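Local coordinates for protein polyprenyl synthetase (Nonlabens dokdonensis, PDB 6KD7) that probably catalyses prenyl chain elongation as a magnesium-dependent geranylgeranyl pyrophosphate synthase of the FPP/GGPP synthase family, at residues A[26-35]-A[102-113]; A[170-181]-A[194-203]. All coordinates share one frame; numbering follows the deposited sequence.

Contact 1. Residues A[26-35]-A[102-113]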
loop_
_atom_site.group_PDB
_atom_site.type_symbol
_atom_site.label_atom_id
_atom_site.label_comp_id
_atom_site.label_asym_id
_atom_site.label_seq_id
_atom_site.Cartn_x
_atom_site.Cartn_y
_atom_site.Cartn_z
ATOM N N GLY A 26 -27.195 -10.147 -5.467
ATOM C CA GLY A 26 -25.729 -10.159 -5.244
ATOM C C GLY A 26 -25.061 -11.422 -5.778
ATOM O O GLY A 26 -23.824 -11.410 -6.076
ATOM N N LEU A 27 -25.821 -12.515 -5.860
ATOM C CA LEU A 27 -25.294 -13.770 -6.425
ATOM C C LEU A 27 -25.562 -13.844 -7.940
ATOM O O LEU A 27 -24.655 -14.277 -8.689
ATOM C CB LEU A 27 -25.971 -14.920 -5.690
ATOM C CG LEU A 27 -25.428 -16.273 -6.100
ATOM C CD1 LEU A 27 -23.961 -16.391 -5.677
ATOM C CD2 LEU A 27 -26.267 -17.400 -5.498
ATOM N N TYR A 28 -26.787 -13.548 -8.390
ATOM C CA TYR A 28 -27.238 -13.922 -9.765
ATOM C C TYR A 28 -27.080 -12.754 -10.752
ATOM O O TYR A 28 -26.867 -13.054 -11.944
ATOM C CB TYR A 28 -28.665 -14.477 -9.743
ATOM C CG TYR A 28 -28.793 -15.806 -9.037
ATOM C CD1 TYR A 28 -28.198 -16.953 -9.551
ATOM C CD2 TYR A 28 -29.533 -15.937 -7.873
ATOM C CE1 TYR A 28 -28.338 -18.190 -8.939
ATOM C CE2 TYR A 28 -29.665 -17.171 -7.242
ATOM C CZ TYR A 28 -29.097 -18.300 -7.794
ATOM O OH TYR A 28 -29.213 -19.490 -7.146
ATOM N N ASP A 29 -27.065 -11.493 -10.311
ATOM C CA ASP A 29 -26.878 -10.352 -11.263
ATOM C C ASP A 29 -25.626 -10.558 -12.111
ATOM O O ASP A 29 -25.680 -10.453 -13.328
ATOM C CB ASP A 29 -26.712 -8.996 -10.579
ATOM C CG ASP A 29 -27.991 -8.381 -10.069
ATOM O OD1 ASP A 29 -29.094 -8.940 -10.361
ATOM O OD2 ASP A 29 -27.861 -7.344 -9.365
ATOM N N PRO A 30 -24.472 -10.962 -11.526
ATOM C CA PRO A 30 -23.287 -11.206 -12.317
ATOM C C PRO A 30 -23.420 -12.384 -13.277
ATOM O O PRO A 30 -22.684 -12.424 -14.254
ATOM C CB PRO A 30 -22.165 -11.430 -11.287
ATOM C CG PRO A 30 -22.721 -10.962 -9.990
ATOM C CD PRO A 30 -24.219 -11.203 -10.100
ATOM N N VAL A 31 -24.334 -13.321 -13.039
ATOM C CA VAL A 31 -24.494 -14.439 -14.005
ATOM C C VAL A 31 -25.112 -13.858 -15.284
ATOM O O VAL A 31 -24.615 -14.150 -16.379
ATOM C CB VAL A 31 -25.379 -15.553 -13.441
ATOM C CG1 VAL A 31 -25.613 -16.637 -14.495
ATOM C CG2 VAL A 31 -24.806 -16.128 -12.151
ATOM N N HIS A 32 -26.181 -13.092 -15.158
ATOM C CA HIS A 32 -26.846 -12.454 -16.335
ATOM C C HIS A 32 -25.852 -11.527 -17.071
ATOM O O HIS A 32 -25.776 -11.557 -18.321
ATOM C CB HIS A 32 -28.123 -11.753 -15.892
ATOM C CG HIS A 32 -29.107 -12.720 -15.323
ATOM N ND1 HIS A 32 -29.496 -12.694 -13.978
ATOM C CD2 HIS A 32 -29.696 -13.804 -15.856
ATOM C CE1 HIS A 32 -30.322 -13.689 -13.755
ATOM N NE2 HIS A 32 -30.448 -14.380 -14.871
ATOM N N TYR A 33 -25.050 -10.783 -16.304
ATOM C CA TYR A 33 -24.042 -9.867 -16.853
ATOM C C TYR A 33 -23.052 -10.650 -17.703
ATOM O O TYR A 33 -22.832 -10.291 -18.856
ATOM C CB TYR A 33 -23.360 -9.101 -15.731
ATOM C CG TYR A 33 -22.268 -8.162 -16.177
ATOM C CD1 TYR A 33 -22.557 -6.863 -16.565
ATOM C CD2 TYR A 33 -20.946 -8.553 -16.152
ATOM C CE1 TYR A 33 -21.557 -5.977 -16.927
ATOM C CE2 TYR A 33 -19.934 -7.674 -16.486
ATOM C CZ TYR A 33 -20.233 -6.368 -16.872
ATOM O OH TYR A 33 -19.208 -5.524 -17.216
ATOM N N ILE A 34 -22.422 -11.694 -17.167
ATOM C CA ILE A 34 -21.339 -12.345 -17.948
ATOM C C ILE A 34 -21.939 -13.077 -19.154
ATOM O O ILE A 34 -21.243 -13.167 -20.197
ATOM C CB ILE A 34 -20.436 -13.244 -17.087
ATOM C CG1 ILE A 34 -19.169 -13.584 -17.877
ATOM C CG2 ILE A 34 -21.188 -14.477 -16.587
ATOM C CD1 ILE A 34 -18.023 -13.898 -17.014
ATOM N N LEU A 35 -23.168 -13.586 -19.054
ATOM C CA LEU A 35 -23.801 -14.316 -20.193
ATOM C C LEU A 35 -24.261 -13.341 -21.271
ATOM O O LEU A 35 -24.548 -13.811 -22.336
ATOM C CB LEU A 35 -24.973 -15.153 -19.691
ATOM C CG LEU A 35 -24.561 -16.322 -18.797
ATOM C CD1 LEU A 35 -25.789 -17.004 -18.236
ATOM C CD2 LEU A 35 -23.670 -17.299 -19.566
ATOM N N THR A 102 -17.488 -11.640 -4.946
ATOM C CA THR A 102 -18.628 -11.841 -5.853
ATOM C C THR A 102 -18.158 -12.747 -6.974
ATOM O O THR A 102 -18.867 -13.655 -7.354
ATOM C CB THR A 102 -19.192 -10.507 -6.347
ATOM O OG1 THR A 102 -19.688 -9.793 -5.209
ATOM C CG2 THR A 102 -20.266 -10.703 -7.384
ATOM N N GLY A 103 -17.018 -12.460 -7.548
ATOM C CA GLY A 103 -16.512 -13.318 -8.629
ATOM C C GLY A 103 -16.341 -14.757 -8.145
ATOM O O GLY A 103 -16.628 -15.679 -8.918
ATOM N N ILE A 104 -15.823 -14.962 -6.936
ATOM C CA ILE A 104 -15.517 -16.335 -6.441
ATOM C C ILE A 104 -16.862 -17.060 -6.278
ATOM O O ILE A 104 -17.089 -18.067 -6.918
ATOM C CB ILE A 104 -14.706 -16.309 -5.139
ATOM C CG1 ILE A 104 -13.281 -15.784 -5.401
ATOM C CG2 ILE A 104 -14.710 -17.704 -4.513
ATOM C CD1 ILE A 104 -12.500 -15.532 -4.123
ATOM N N LEU A 105 -17.776 -16.467 -5.551
ATOM C CA LEU A 105 -19.040 -17.115 -5.148
ATOM C C LEU A 105 -19.958 -17.270 -6.359
ATOM O O LEU A 105 -20.536 -18.361 -6.508
ATOM C CB LEU A 105 -19.711 -16.263 -4.078
ATOM C CG LEU A 105 -21.005 -16.849 -3.543
ATOM C CD1 LEU A 105 -20.711 -18.189 -2.851
ATOM C CD2 LEU A 105 -21.639 -15.887 -2.572
ATOM N N THR A 106 -20.119 -16.227 -7.189
ATOM C CA THR A 106 -20.983 -16.332 -8.388
ATOM C C THR A 106 -20.413 -17.401 -9.307
ATOM O O THR A 106 -21.198 -18.145 -9.922
ATOM C CB THR A 106 -21.164 -14.982 -9.078
ATOM O OG1 THR A 106 -21.916 -14.239 -8.121
ATOM C CG2 THR A 106 -21.917 -15.089 -10.368
ATOM N N GLY A 107 -19.103 -17.481 -9.460
ATOM C CA GLY A 107 -18.559 -18.515 -10.360
ATOM C C GLY A 107 -18.912 -19.918 -9.834
ATOM O O GLY A 107 -19.222 -20.838 -10.635
ATOM N N ASP A 108 -18.801 -20.109 -8.513
ATOM C CA ASP A 108 -19.165 -21.383 -7.850
ATOM C C ASP A 108 -20.635 -21.694 -8.189
ATOM O O ASP A 108 -20.895 -22.811 -8.603
ATOM C CB ASP A 108 -18.939 -21.310 -6.349
ATOM C CG ASP A 108 -17.486 -21.222 -5.899
ATOM O OD1 ASP A 108 -16.552 -21.438 -6.756
ATOM O OD2 ASP A 108 -17.293 -20.933 -4.643
ATOM N N ALA A 109 -21.539 -20.725 -8.055
ATOM C CA ALA A 109 -22.986 -20.899 -8.299
ATOM C C ALA A 109 -23.178 -21.286 -9.778
ATOM O O ALA A 109 -23.983 -22.194 -10.047
ATOM C CB ALA A 109 -23.783 -19.708 -7.909
ATOM N N MET A 110 -22.378 -20.750 -10.690
ATOM C CA MET A 110 -22.554 -21.026 -12.133
ATOM C C MET A 110 -22.135 -22.466 -12.402
ATOM O O MET A 110 -22.819 -23.121 -13.216
ATOM C CB MET A 110 -21.777 -20.041 -13.021
ATOM C CG MET A 110 -22.411 -18.646 -13.001
ATOM S SD MET A 110 -21.488 -17.488 -14.046
ATOM C CE MET A 110 -21.898 -18.213 -15.624
ATOM N N LEU A 111 -21.021 -22.953 -11.832
ATOM C CA LEU A 111 -20.656 -24.381 -12.034
ATOM C C LEU A 111 -21.822 -25.311 -11.623
ATOM O O LEU A 111 -22.169 -26.254 -12.377
ATOM C CB LEU A 111 -19.384 -24.733 -11.293
ATOM C CG LEU A 111 -18.925 -26.182 -11.408
ATOM C CD1 LEU A 111 -18.825 -26.619 -12.873
ATOM C CD2 LEU A 111 -17.562 -26.340 -10.728
ATOM N N ILE A 112 -22.472 -24.999 -10.531
ATOM C CA ILE A 112 -23.553 -25.847 -9.972
ATOM C C ILE A 112 -24.775 -25.725 -10.901
ATOM O O ILE A 112 -25.409 -26.742 -11.173
ATOM C CB ILE A 112 -23.858 -25.438 -8.519
ATOM C CG1 ILE A 112 -22.659 -25.653 -7.580
ATOM C CG2 ILE A 112 -25.060 -26.185 -8.000
ATOM C CD1 ILE A 112 -22.771 -24.798 -6.276
ATOM N N MET A 113 -25.092 -24.523 -11.373
ATOM C CA MET A 113 -26.229 -24.293 -12.298
ATOM C C MET A 113 -26.005 -25.088 -13.592
ATOM O O MET A 113 -26.996 -25.629 -14.161
ATOM C CB MET A 113 -26.352 -22.801 -12.604
ATOM C CG MET A 113 -26.785 -21.999 -11.408
ATOM S SD MET A 113 -26.545 -20.211 -11.690
ATOM C CE MET A 113 -27.941 -19.865 -12.750
HETATM O O HOH W 1 -21.525 -13.368 -5.439
HETATM O O HOH W 2 -22.335 -9.488 -5.010
#
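T106 reaches across to the backbone of L27, and around this pair a bent helix finds the partners its own turns cannot supply. The T106 hydroxyl donates to L27 O, with OG1 2.8 Å from the oxygen; the C=O···OG1 angle is 126°, and the donor stands a little out of the carbonyl plane. With OG1 turned opposite its own carbonyl carbon (chi1 -67°), the methyl CG2 is left pointing at V31, so one side chain is polar on one branch and apolar on the other. It enters as a knob between G26, L27, P30 and V31.

V31 CG2 lodges between T106 CG2 and M110 CG, 3.6 Å from the latter, while M110 bends at its third torsion to carry CE to I34 CG2. On the other flank P30 CG meets T102 CG2 at 3.6 Å, and L27 CD1 lies across L105 CG. Farther down, M113 SD sits at the edge of the Y28 ring, close to its plane and 3.9 Å from CE1, a Met-aromatic contact; the Y28 hydroxyl is bound by E142 of the second subunit.

The kink explains the polar part. P30 has no N-H to offer G26 O, and V31 N turns to Y28 O instead of L27 O. T106 therefore stands in for the missing donor at L27. One water bridges G26 O, at 2.7 Å, to T102 OG1, and another donates to T106 OG1, which thus accepts while it donates. The helices cross at -74°, their axes 8.9 Å apart.

The chemistry implies that a proline bend can be buried against a neighbouring helix when a threonine and ordered water satisfy the carbonyls it strands.

Contact 2. Residues A[170-181]-A[194-203]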
loop_
_atom_site.group_PDB
_atom_site.type_symbol
_atom_site.label_atom_id
_atom_site.label_comp_id
_atom_site.label_asym_id
_atom_site.label_seq_id
_atom_site.Cartn_x
_atom_site.Cartn_y
_atom_site.Cartn_z
ATOM N N SER A 170 -8.886 -27.353 -25.215
ATOM C CA SER A 170 -9.402 -28.281 -26.253
ATOM C C SER A 170 -10.362 -29.345 -25.722
ATOM O O SER A 170 -11.330 -29.614 -26.394
ATOM C CB SER A 170 -8.270 -28.908 -26.978
ATOM O OG SER A 170 -7.459 -27.920 -27.573
ATOM N N VAL A 171 -10.102 -29.909 -24.552
ATOM C CA VAL A 171 -10.998 -31.001 -24.051
ATOM C C VAL A 171 -12.447 -30.520 -24.004
ATOM O O VAL A 171 -13.324 -31.344 -24.198
ATOM C CB VAL A 171 -10.547 -31.607 -22.708
ATOM C CG1 VAL A 171 -9.221 -32.307 -22.862
ATOM C CG2 VAL A 171 -10.496 -30.583 -21.596
ATOM N N LEU A 172 -12.725 -29.245 -23.741
ATOM C CA LEU A 172 -14.108 -28.765 -23.642
ATOM C C LEU A 172 -14.723 -28.684 -25.039
ATOM O O LEU A 172 -15.944 -28.735 -25.119
ATOM C CB LEU A 172 -14.177 -27.419 -22.944
ATOM C CG LEU A 172 -15.545 -26.766 -22.850
ATOM C CD1 LEU A 172 -16.494 -27.581 -21.974
ATOM C CD2 LEU A 172 -15.410 -25.330 -22.336
ATOM N N VAL A 173 -13.925 -28.501 -26.071
ATOM C CA VAL A 173 -14.430 -28.519 -27.471
ATOM C C VAL A 173 -14.910 -29.938 -27.784
ATOM O O VAL A 173 -16.057 -30.074 -28.202
ATOM C CB VAL A 173 -13.357 -28.051 -28.451
ATOM C CG1 VAL A 173 -13.912 -28.031 -29.872
ATOM C CG2 VAL A 173 -12.870 -26.652 -28.083
ATOM N N GLY A 174 -14.042 -30.922 -27.575
ATOM C CA GLY A 174 -14.349 -32.355 -27.621
ATOM C C GLY A 174 -15.605 -32.677 -26.842
ATOM O O GLY A 174 -16.510 -33.342 -27.374
ATOM N N CYS A 175 -15.670 -32.190 -25.618
ATOM C CA CYS A 175 -16.744 -32.514 -24.673
ATOM C C CYS A 175 -18.056 -31.974 -25.222
ATOM O O CYS A 175 -19.065 -32.665 -25.113
ATOM C CB CYS A 175 -16.399 -31.965 -23.282
ATOM S SG CYS A 175 -17.759 -32.097 -22.112
ATOM N N ALA A 176 -18.091 -30.710 -25.652
ATOM C CA ALA A 176 -19.310 -30.075 -26.194
ATOM C C ALA A 176 -19.861 -30.941 -27.353
ATOM O O ALA A 176 -21.076 -31.139 -27.399
ATOM C CB ALA A 176 -19.024 -28.665 -26.663
ATOM N N LEU A 177 -19.002 -31.408 -28.256
ATOM C CA LEU A 177 -19.414 -32.254 -29.409
ATOM C C LEU A 177 -19.915 -33.614 -28.883
ATOM O O LEU A 177 -21.068 -33.992 -29.210
ATOM C CB LEU A 177 -18.231 -32.412 -30.366
ATOM C CG LEU A 177 -17.879 -31.144 -31.142
ATOM C CD1 LEU A 177 -16.490 -31.242 -31.692
ATOM C CD2 LEU A 177 -18.867 -30.880 -32.260
ATOM N N GLN A 178 -19.133 -34.253 -28.005
ATOM C CA GLN A 178 -19.486 -35.548 -27.402
ATOM C C GLN A 178 -20.847 -35.450 -26.731
ATOM O O GLN A 178 -21.615 -36.431 -26.894
ATOM C CB GLN A 178 -18.358 -36.104 -26.552
ATOM C CG GLN A 178 -18.769 -37.401 -25.911
ATOM C CD GLN A 178 -17.635 -38.118 -25.243
ATOM O OE1 GLN A 178 -17.867 -39.210 -24.736
ATOM N NE2 GLN A 178 -16.442 -37.549 -25.202
ATOM N N MET A 179 -21.210 -34.330 -26.102
ATOM C CA MET A 179 -22.502 -34.246 -25.378
ATOM C C MET A 179 -23.663 -34.291 -26.389
ATOM O O MET A 179 -24.800 -34.717 -26.001
ATOM C CB MET A 179 -22.623 -32.977 -24.505
ATOM C CG MET A 179 -21.667 -33.054 -23.282
ATOM S SD MET A 179 -21.429 -31.523 -22.350
ATOM C CE MET A 179 -23.091 -31.084 -21.927
ATOM N N GLY A 180 -23.478 -33.720 -27.575
ATOM C CA GLY A 180 -24.571 -33.708 -28.577
ATOM C C GLY A 180 -24.798 -35.115 -29.088
ATOM O O GLY A 180 -25.943 -35.534 -29.165
ATOM N N ALA A 181 -23.704 -35.829 -29.310
ATOM C CA ALA A 181 -23.668 -37.239 -29.715
ATOM C C ALA A 181 -24.372 -38.094 -28.640
ATOM O O ALA A 181 -25.214 -38.941 -28.989
ATOM C CB ALA A 181 -22.244 -37.636 -29.986
ATOM N N ILE A 194 -16.130 -38.190 -32.482
ATOM C CA ILE A 194 -16.446 -36.735 -32.561
ATOM C C ILE A 194 -15.617 -35.965 -31.520
ATOM O O ILE A 194 -15.186 -34.868 -31.832
ATOM C CB ILE A 194 -17.951 -36.424 -32.586
ATOM C CG1 ILE A 194 -18.203 -35.076 -33.266
ATOM C CG2 ILE A 194 -18.563 -36.520 -31.203
ATOM C CD1 ILE A 194 -19.642 -34.760 -33.511
ATOM N N TYR A 195 -15.413 -36.542 -30.336
ATOM C CA TYR A 195 -14.545 -35.950 -29.291
ATOM C C TYR A 195 -13.185 -35.635 -29.889
ATOM O O TYR A 195 -12.727 -34.500 -29.761
ATOM C CB TYR A 195 -14.368 -36.863 -28.080
ATOM C CG TYR A 195 -13.529 -36.302 -26.959
ATOM C CD1 TYR A 195 -14.096 -35.551 -25.943
ATOM C CD2 TYR A 195 -12.184 -36.584 -26.876
ATOM C CE1 TYR A 195 -13.344 -35.084 -24.871
ATOM C CE2 TYR A 195 -11.417 -36.115 -25.822
ATOM C CZ TYR A 195 -11.988 -35.324 -24.837
ATOM O OH TYR A 195 -11.230 -34.865 -23.795
ATOM N N ASP A 196 -12.579 -36.615 -30.528
ATOM C CA ASP A 196 -11.236 -36.498 -31.140
ATOM C C ASP A 196 -11.197 -35.358 -32.164
ATOM O O ASP A 196 -10.161 -34.660 -32.245
ATOM C CB ASP A 196 -10.832 -37.811 -31.802
ATOM C CG ASP A 196 -10.523 -38.926 -30.820
ATOM O OD1 ASP A 196 -10.517 -38.667 -29.582
ATOM O OD2 ASP A 196 -10.258 -40.049 -31.303
ATOM N N TYR A 197 -12.226 -35.245 -32.998
ATOM C CA TYR A 197 -12.345 -34.113 -33.932
ATOM C C TYR A 197 -12.192 -32.822 -33.104
ATOM O O TYR A 197 -11.408 -31.943 -33.501
ATOM C CB TYR A 197 -13.689 -34.157 -34.670
ATOM C CG TYR A 197 -14.140 -32.848 -35.249
ATOM C CD1 TYR A 197 -13.376 -32.164 -36.178
ATOM C CD2 TYR A 197 -15.338 -32.299 -34.870
ATOM C CE1 TYR A 197 -13.809 -30.963 -36.733
ATOM C CE2 TYR A 197 -15.755 -31.084 -35.375
ATOM C CZ TYR A 197 -14.975 -30.405 -36.289
ATOM O OH TYR A 197 -15.407 -29.201 -36.747
ATOM N N GLY A 198 -13.020 -32.675 -32.072
ATOM C CA GLY A 198 -13.015 -31.509 -31.154
ATOM C C GLY A 198 -11.604 -31.258 -30.585
ATOM O O GLY A 198 -11.172 -30.129 -30.602
ATOM N N ILE A 199 -10.870 -32.283 -30.202
ATOM C CA ILE A 199 -9.489 -32.099 -29.710
ATOM C C ILE A 199 -8.653 -31.446 -30.811
ATOM O O ILE A 199 -7.991 -30.456 -30.514
ATOM C CB ILE A 199 -8.898 -33.405 -29.185
ATOM C CG1 ILE A 199 -9.649 -33.900 -27.951
ATOM C CG2 ILE A 199 -7.411 -33.265 -28.887
ATOM C CD1 ILE A 199 -9.628 -32.964 -26.758
ATOM N N ASN A 200 -8.670 -31.968 -32.026
ATOM C CA ASN A 200 -7.776 -31.455 -33.099
ATOM C C ASN A 200 -8.264 -30.047 -33.457
ATOM O O ASN A 200 -7.460 -29.137 -33.630
ATOM C CB ASN A 200 -7.742 -32.403 -34.302
ATOM C CG ASN A 200 -6.900 -33.642 -34.066
ATOM O OD1 ASN A 200 -7.310 -34.801 -34.328
ATOM N ND2 ASN A 200 -5.689 -33.393 -33.628
ATOM N N LEU A 201 -9.562 -29.834 -33.497
ATOM C CA LEU A 201 -10.068 -28.501 -33.842
ATOM C C LEU A 201 -9.596 -27.510 -32.761
ATOM O O LEU A 201 -9.341 -26.340 -33.084
ATOM C CB LEU A 201 -11.596 -28.551 -33.920
ATOM C CG LEU A 201 -12.276 -27.261 -34.353
ATOM C CD1 LEU A 201 -12.108 -26.995 -35.843
ATOM C CD2 LEU A 201 -13.750 -27.284 -34.004
ATOM N N GLY A 202 -9.680 -27.924 -31.503
ATOM C CA GLY A 202 -9.462 -27.030 -30.348
ATOM C C GLY A 202 -7.984 -26.668 -30.289
ATOM O O GLY A 202 -7.673 -25.502 -30.064
ATOM N N LEU A 203 -7.125 -27.628 -30.586
ATOM C CA LEU A 203 -5.674 -27.391 -30.645
ATOM C C LEU A 203 -5.338 -26.431 -31.796
ATOM O O LEU A 203 -4.558 -25.497 -31.590
ATOM C CB LEU A 203 -4.961 -28.734 -30.755
ATOM C CG LEU A 203 -4.888 -29.557 -29.469
ATOM C CD1 LEU A 203 -4.329 -30.956 -29.764
ATOM C CD2 LEU A 203 -4.025 -28.873 -28.405
#
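Y195 brings its ring against the backbone of G174 because CG lies opposite the backbone N (chi1 -178°). CD1 comes within 3.4 Å of G174 C, and the hydroxyl oxygen ends alongside V171, 3.4 Å from CG1. The side chain is a knob set among V171, G174, C175 and Q178. L177 takes a different position, CG anti to the carbonyl carbon (chi1 -71°), which sends CD1 over G198 CA at 3.5 Å and against CD2 of the Y197 ring, while CB meets I194 CG1.

Between these two side chains the backbones nearly touch: the CA atoms of G174 and G198 are 3.9 Å apart, and the helix axes, close to antiparallel at 146°, approach to 7.0 Å. G198 and G202 form a GxxxG pattern, and S170 and G174 answer it with small residues at the same spacing. V173 packs CG1 on G198 O, 3.5 Å away, and I199 CD1 rests on V171 CA, 3.6 Å away. An alanine in place of Y195 is likely to open a gap beside G174 and leave V171 CG1 without the hydroxyl it rests against.

Outside the pair, the Y197 hydroxyl bonds to S319, and L172 packs on R43 and H72, which line the pyrophosphate pocket. No hydrogen bond joins the two segments, so their union rests on shape: absent side chains let the backbones close in, and flanking apolar groups fill the sides.

In the fold
From the N terminus, helix 25-35 is met again 67 residues later by helix 100-116, and contact 1 closes that long excursion through helices 42-54 and 58-82. Contact 2 opens only afterwards and closes a short hairpin between helices 158-183 and 188-215. The two loops run in series, neither nesting nor crossing, with centres about 25 Å apart and nearest atoms about 9 Å apart. Contact 1 fastens helix 25-35 near the N terminus to helix 100-116, close to the second subunit; contact 2 lies deeper, untouched by other chains. Helix 58-82 packs against both; the family's first DDxxD motif begins at its end and the second lies on helix 188-215, and both probably bind magnesium.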